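Local coordinates for protein trichothecene 3-O-acetyltransferase (Gibberella zeae, PDB 2RKV) that transfers an acetyl group from acetyl-coenzyme A to the 3-hydroxyl of trichothecene mycotoxins, as a member of the BAHD acyltransferase superfamily, at residues A[244-256]-A[325-337]. Numbering follows the deposited sequence.
With COA (coenzyme A), chain B.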
loop_
_atom_site.group_PDB
_atom_site.type_symbol
_atom_site.label_atom_id
_atom_site.label_comp_id
_atom_site.label_asym_id
_atom_site.label_seq_id
_atom_site.Cartn_x
_atom_site.Cartn_y
_atom_site.Cartn_z
ATOM N N LEU A 244 -12.792 13.551 -14.527
ATOM C CA LEU A 244 -11.612 14.129 -13.872
ATOM C C LEU A 244 -10.408 14.158 -14.817
ATOM O O LEU A 244 -9.710 15.174 -14.917
ATOM C CB LEU A 244 -11.249 13.346 -12.600
ATOM C CG LEU A 244 -12.171 13.568 -11.397
ATOM C CD1 LEU A 244 -11.780 12.635 -10.246
ATOM C CD2 LEU A 244 -12.145 15.038 -10.947
ATOM N N LYS A 245 -10.169 13.054 -15.522
ATOM C CA LYS A 245 -9.040 13.030 -16.455
ATOM C C LYS A 245 -9.243 14.038 -17.591
ATOM O O LYS A 245 -8.298 14.727 -17.973
ATOM C CB LYS A 245 -8.798 11.635 -17.023
ATOM C CG LYS A 245 -7.507 11.548 -17.824
ATOM C CD LYS A 245 -7.338 10.184 -18.450
ATOM C CE LYS A 245 -6.034 10.095 -19.233
ATOM N NZ LYS A 245 -5.865 8.745 -19.821
ATOM N N ASP A 246 -10.472 14.123 -18.106
ATOM C CA ASP A 246 -10.830 15.118 -19.131
ATOM C C ASP A 246 -10.516 16.545 -18.643
ATOM O O ASP A 246 -9.850 17.334 -19.346
ATOM C CB ASP A 246 -12.314 14.960 -19.514
ATOM C CG ASP A 246 -12.794 16.013 -20.519
ATOM O OD1 ASP A 246 -12.191 16.167 -21.603
ATOM O OD2 ASP A 246 -13.811 16.679 -20.223
ATOM N N ALA A 247 -10.961 16.857 -17.424
ATOM C CA ALA A 247 -10.764 18.182 -16.809
ATOM C C ALA A 247 -9.284 18.556 -16.664
ATOM O O ALA A 247 -8.888 19.686 -16.944
ATOM C CB ALA A 247 -11.468 18.242 -15.466
ATOM N N ALA A 248 -8.474 17.585 -16.232
ATOM C CA ALA A 248 -7.029 17.743 -16.136
ATOM C C ALA A 248 -6.361 17.902 -17.502
ATOM O O ALA A 248 -5.521 18.780 -17.688
ATOM C CB ALA A 248 -6.425 16.559 -15.397
ATOM N N THR A 249 -6.742 17.049 -18.451
ATOM C CA THR A 249 -6.133 17.026 -19.787
ATOM C C THR A 249 -6.330 18.365 -20.506
ATOM O O THR A 249 -5.440 18.840 -21.212
ATOM C CB THR A 249 -6.686 15.839 -20.609
ATOM O OG1 THR A 249 -6.336 14.615 -19.946
ATOM C CG2 THR A 249 -6.146 15.819 -22.036
ATOM N N LYS A 250 -7.490 18.982 -20.285
ATOM C CA LYS A 250 -7.801 20.280 -20.883
ATOM C C LYS A 250 -6.985 21.432 -20.313
ATOM O O LYS A 250 -6.961 22.520 -20.904
ATOM C CB LYS A 250 -9.274 20.604 -20.698
ATOM C CG LYS A 250 -10.189 19.894 -21.647
ATOM C CD LYS A 250 -11.615 20.224 -21.258
ATOM C CE LYS A 250 -12.599 19.697 -22.258
ATOM N NZ LYS A 250 -13.974 19.716 -21.677
ATOM N N THR A 251 -6.333 21.216 -19.171
ATOM C CA THR A 251 -5.671 22.314 -18.459
ATOM C C THR A 251 -4.203 22.046 -18.101
ATOM O O THR A 251 -3.698 22.549 -17.098
ATOM C CB THR A 251 -6.469 22.727 -17.191
ATOM O OG1 THR A 251 -6.764 21.567 -16.396
ATOM C CG2 THR A 251 -7.782 23.429 -17.573
ATOM N N LEU A 252 -3.517 21.268 -18.932
ATOM C CA LEU A 252 -2.139 20.882 -18.646
ATOM C C LEU A 252 -1.143 22.014 -18.829
ATOM O O LEU A 252 -1.347 22.898 -19.669
ATOM C CB LEU A 252 -1.734 19.699 -19.525
ATOM C CG LEU A 252 -2.512 18.414 -19.250
ATOM C CD1 LEU A 252 -1.988 17.311 -20.128
ATOM C CD2 LEU A 252 -2.404 18.033 -17.779
ATOM N N ASP A 253 -0.064 21.970 -18.044
ATOM C CA ASP A 253 1.103 22.831 -18.259
ATOM C C ASP A 253 1.696 22.580 -19.644
ATOM O O ASP A 253 1.571 21.476 -20.190
ATOM C CB ASP A 253 2.182 22.548 -17.213
ATOM C CG ASP A 253 1.862 23.138 -15.850
ATOM O OD1 ASP A 253 0.775 23.736 -15.653
ATOM O OD2 ASP A 253 2.727 23.005 -14.960
ATOM N N ALA A 254 2.350 23.598 -20.201
ATOM C CA ALA A 254 2.994 23.498 -21.514
ATOM C C ALA A 254 4.048 22.387 -21.573
ATOM O O ALA A 254 4.274 21.790 -22.624
ATOM C CB ALA A 254 3.625 24.847 -21.896
ATOM N N SER A 255 4.683 22.111 -20.434
ATOM C CA SER A 255 5.754 21.125 -20.358
ATOM C C SER A 255 5.233 19.683 -20.295
ATOM O O SER A 255 6.016 18.732 -20.379
ATOM C CB SER A 255 6.628 21.406 -19.131
ATOM O OG SER A 255 5.948 21.035 -17.943
ATOM N N THR A 256 3.916 19.526 -20.163
ATOM C CA THR A 256 3.312 18.223 -19.902
ATOM C C THR A 256 2.422 17.741 -21.055
ATOM O O THR A 256 1.358 18.306 -21.287
ATOM C CB THR A 256 2.498 18.274 -18.585
ATOM O OG1 THR A 256 3.367 18.641 -17.505
ATOM C CG2 THR A 256 1.848 16.925 -18.285
ATOM N N GLU A 325 -5.386 26.734 -8.357
ATOM C CA GLU A 325 -4.938 26.444 -9.718
ATOM C C GLU A 325 -5.841 25.399 -10.392
ATOM O O GLU A 325 -6.652 24.754 -9.717
ATOM C CB GLU A 325 -3.471 26.013 -9.721
ATOM C CG GLU A 325 -3.231 24.616 -9.147
ATOM C CD GLU A 325 -1.762 24.227 -9.107
ATOM O OE1 GLU A 325 -0.888 25.074 -9.410
ATOM O OE2 GLU A 325 -1.482 23.057 -8.761
ATOM N N SER A 326 -5.715 25.245 -11.715
ATOM C CA SER A 326 -6.527 24.273 -12.455
ATOM C C SER A 326 -6.186 22.839 -12.044
ATOM O O SER A 326 -5.125 22.592 -11.463
ATOM C CB SER A 326 -6.308 24.416 -13.962
ATOM O OG SER A 326 -4.988 24.040 -14.317
ATOM N N LEU A 327 -7.081 21.904 -12.357
ATOM C CA LEU A 327 -6.808 20.486 -12.081
ATOM C C LEU A 327 -5.588 20.009 -12.861
ATOM O O LEU A 327 -4.748 19.272 -12.334
ATOM C CB LEU A 327 -8.017 19.605 -12.406
ATOM C CG LEU A 327 -7.898 18.145 -11.929
ATOM C CD1 LEU A 327 -7.658 18.075 -10.419
ATOM C CD2 LEU A 327 -9.117 17.312 -12.339
ATOM N N GLY A 328 -5.499 20.434 -14.121
ATOM C CA GLY A 328 -4.367 20.110 -14.977
ATOM C C GLY A 328 -3.040 20.640 -14.472
ATOM O O GLY A 328 -2.015 19.970 -14.606
ATOM N N ALA A 329 -3.046 21.849 -13.900
ATOM C CA ALA A 329 -1.841 22.407 -13.291
ATOM C C ALA A 329 -1.348 21.487 -12.171
ATOM O O ALA A 329 -0.160 21.199 -12.083
ATOM C CB ALA A 329 -2.095 23.819 -12.756
ATOM N N THR A 330 -2.281 20.998 -11.349
ATOM C CA THR A 330 -1.918 20.144 -10.212
ATOM C C THR A 330 -1.461 18.766 -10.700
ATOM O O THR A 330 -0.455 18.223 -10.216
ATOM C CB THR A 330 -3.072 20.017 -9.212
ATOM O OG1 THR A 330 -3.560 21.330 -8.878
ATOM C CG2 THR A 330 -2.587 19.325 -7.953
ATOM N N ALA A 331 -2.174 18.220 -11.682
ATOM C CA ALA A 331 -1.824 16.906 -12.235
ATOM C C ALA A 331 -0.459 16.955 -12.919
ATOM O O ALA A 331 0.326 16.005 -12.832
ATOM C CB ALA A 331 -2.897 16.415 -13.200
ATOM N N SER A 332 -0.170 18.081 -13.577
ATOM C CA SER A 332 1.134 18.307 -14.191
ATOM C C SER A 332 2.288 18.237 -13.182
ATOM O O SER A 332 3.351 17.689 -13.495
ATOM C CB SER A 332 1.148 19.638 -14.952
ATOM O OG SER A 332 0.289 19.565 -16.080
ATOM N N ARG A 333 2.081 18.783 -11.978
ATOM C CA ARG A 333 3.086 18.677 -10.907
ATOM C C ARG A 333 3.440 17.218 -10.662
ATOM O O ARG A 333 4.608 16.868 -10.530
ATOM C CB ARG A 333 2.583 19.267 -9.592
ATOM C CG ARG A 333 2.310 20.761 -9.625
ATOM C CD ARG A 333 1.632 21.212 -8.346
ATOM N NE ARG A 333 1.261 22.631 -8.410
ATOM C CZ ARG A 333 2.068 23.638 -8.066
ATOM N NH1 ARG A 333 3.302 23.413 -7.636
ATOM N NH2 ARG A 333 1.630 24.887 -8.162
ATOM N N LEU A 334 2.413 16.377 -10.574
ATOM C CA LEU A 334 2.628 14.967 -10.259
ATOM C C LEU A 334 3.358 14.246 -11.388
ATOM O O LEU A 334 4.373 13.592 -11.161
ATOM C CB LEU A 334 1.308 14.276 -9.910
ATOM C CG LEU A 334 0.527 14.922 -8.754
ATOM C CD1 LEU A 334 -0.753 14.151 -8.466
ATOM C CD2 LEU A 334 1.372 15.066 -7.485
ATOM N N ARG A 335 2.846 14.387 -12.605
ATOM C CA ARG A 335 3.422 13.709 -13.770
ATOM C C ARG A 335 4.878 14.130 -14.040
ATOM O O ARG A 335 5.679 13.317 -14.495
ATOM C CB ARG A 335 2.512 13.915 -14.997
ATOM C CG ARG A 335 2.987 13.337 -16.328
ATOM C CD ARG A 335 3.259 11.840 -16.302
ATOM N NE ARG A 335 2.219 11.059 -15.633
ATOM C CZ ARG A 335 2.173 9.726 -15.649
ATOM N NH1 ARG A 335 1.216 9.079 -14.995
ATOM N NH2 ARG A 335 3.094 9.044 -16.318
ATOM N N SER A 336 5.223 15.376 -13.700
ATOM C CA SER A 336 6.567 15.922 -13.975
ATOM C C SER A 336 7.708 15.182 -13.257
ATOM O O SER A 336 8.871 15.314 -13.640
ATOM C CB SER A 336 6.622 17.418 -13.648
ATOM O OG SER A 336 6.669 17.641 -12.249
ATOM N N GLU A 337 7.365 14.418 -12.219
ATOM C CA GLU A 337 8.352 13.701 -11.402
ATOM C C GLU A 337 8.514 12.226 -11.781
ATOM O O GLU A 337 9.266 11.502 -11.135
ATOM C CB GLU A 337 7.999 13.816 -9.912
ATOM C CG GLU A 337 8.434 15.122 -9.272
ATOM C CD GLU A 337 9.944 15.297 -9.356
ATOM O OE1 GLU A 337 10.701 14.529 -8.702
ATOM O OE2 GLU A 337 10.369 16.181 -10.113
HETATM N N1A COA B . -0.368 9.616 -24.685
HETATM C C2A COA B . -1.382 9.744 -23.758
HETATM N N3A COA B . -1.345 9.025 -22.580
HETATM C C4A COA B . -0.297 8.192 -22.344
HETATM C C5A COA B . 0.741 8.054 -23.268
HETATM C C6A COA B . 0.705 8.775 -24.459
HETATM N N6A COA B . 1.537 8.457 -25.456
HETATM N N7A COA B . 1.640 7.169 -22.767
HETATM C C8A COA B . 1.197 6.748 -21.557
HETATM N N9A COA B . 0.002 7.374 -21.286
HETATM C C1B COA B . -0.854 7.178 -20.108
HETATM C C2B COA B . -1.528 5.825 -20.194
HETATM O O2B COA B . -2.634 5.860 -21.050
HETATM C C3B COA B . -1.903 5.607 -18.748
HETATM O O3B COA B . -2.976 6.439 -18.425
HETATM P P3B COA B . -4.413 5.840 -18.099
HETATM O O7A COA B . -4.261 4.859 -16.956
HETATM O O8A COA B . -4.881 5.164 -19.362
HETATM O O9A COA B . -5.318 6.986 -17.744
HETATM C C4B COA B . -0.757 6.236 -18.006
HETATM O O4B COA B . -0.116 7.137 -18.899
HETATM C C5B COA B . 0.198 5.183 -17.502
HETATM O O5B COA B . 1.008 5.942 -16.663
HETATM P P1A COA B . 1.892 5.253 -15.535
HETATM O O1A COA B . 2.548 3.983 -16.071
HETATM O O2A COA B . 2.874 6.271 -15.002
HETATM O O3A COA B . 0.862 4.695 -14.448
HETATM P P2A COA B . -0.254 5.508 -13.653
HETATM O O4A COA B . -1.548 4.736 -13.759
HETATM O O5A COA B . -0.328 6.959 -14.036
HETATM O O6A COA B . 0.279 5.424 -12.154
HETATM C CBP COA B . 1.915 5.518 -10.434
HETATM C CCP COA B . 1.402 6.168 -11.718
HETATM C CDP COA B . 0.810 5.548 -9.376
HETATM C CEP COA B . 3.092 6.330 -9.897
HETATM C CAP COA B . 2.322 4.079 -10.785
HETATM O OAP COA B . 3.348 4.062 -11.758
HETATM C C9P COA B . 2.818 3.330 -9.592
HETATM O O9P COA B . 4.179 3.387 -9.277
HETATM N N8P COA B . 1.901 2.653 -8.915
HETATM C C7P COA B . 2.203 1.914 -7.714
HETATM C C6P COA B . 2.342 2.858 -6.529
HETATM C C5P COA B . 2.615 1.994 -5.335
HETATM O O5P COA B . 3.498 1.113 -5.397
HETATM N N4P COA B . 1.869 2.226 -4.263
HETATM O O HOH W 1 1.866 22.870 -12.599
#
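T251 holds OG1 between its backbone N and carbonyl carbon (chi1 51°), where the hydroxyl gives its proton to A247 O and accepts from G328 N at 2.8 Å, a bent bond of 133°. S332, with OG anti to its carbonyl carbon, likewise works in both directions: OG donates to G328 O and takes a straighter bond from D253 N, 3.1 Å away. Two small hydroxyls thus tie the end of helix 238-249 and the loop after it to the first turns of helix 327-335, a worked example of side chains bridging a helix backbone to its neighbour or to a loop. G328, lacking a side chain, lets the chains close until its CA lies 3.7 Å from that of A248, and the short axes cross at 89°. Beside this point L327 sets CD2 3.4 Å from L244 O, while A248 CB meets A331 CB. R335, bent at its second and third torsions, brings its guanidinium edge to the pyrophosphate, NH1 and NH2 both bonding O2A, with NE held by D263; K245 NZ reaches O9A of the 3'-phosphate at 2.8 Å. The near-perpendicular helix pair, packed closely at G328, carries two of the basic residues that bind the phosphates in the coenzyme A site of this BAHD acetyltransferase.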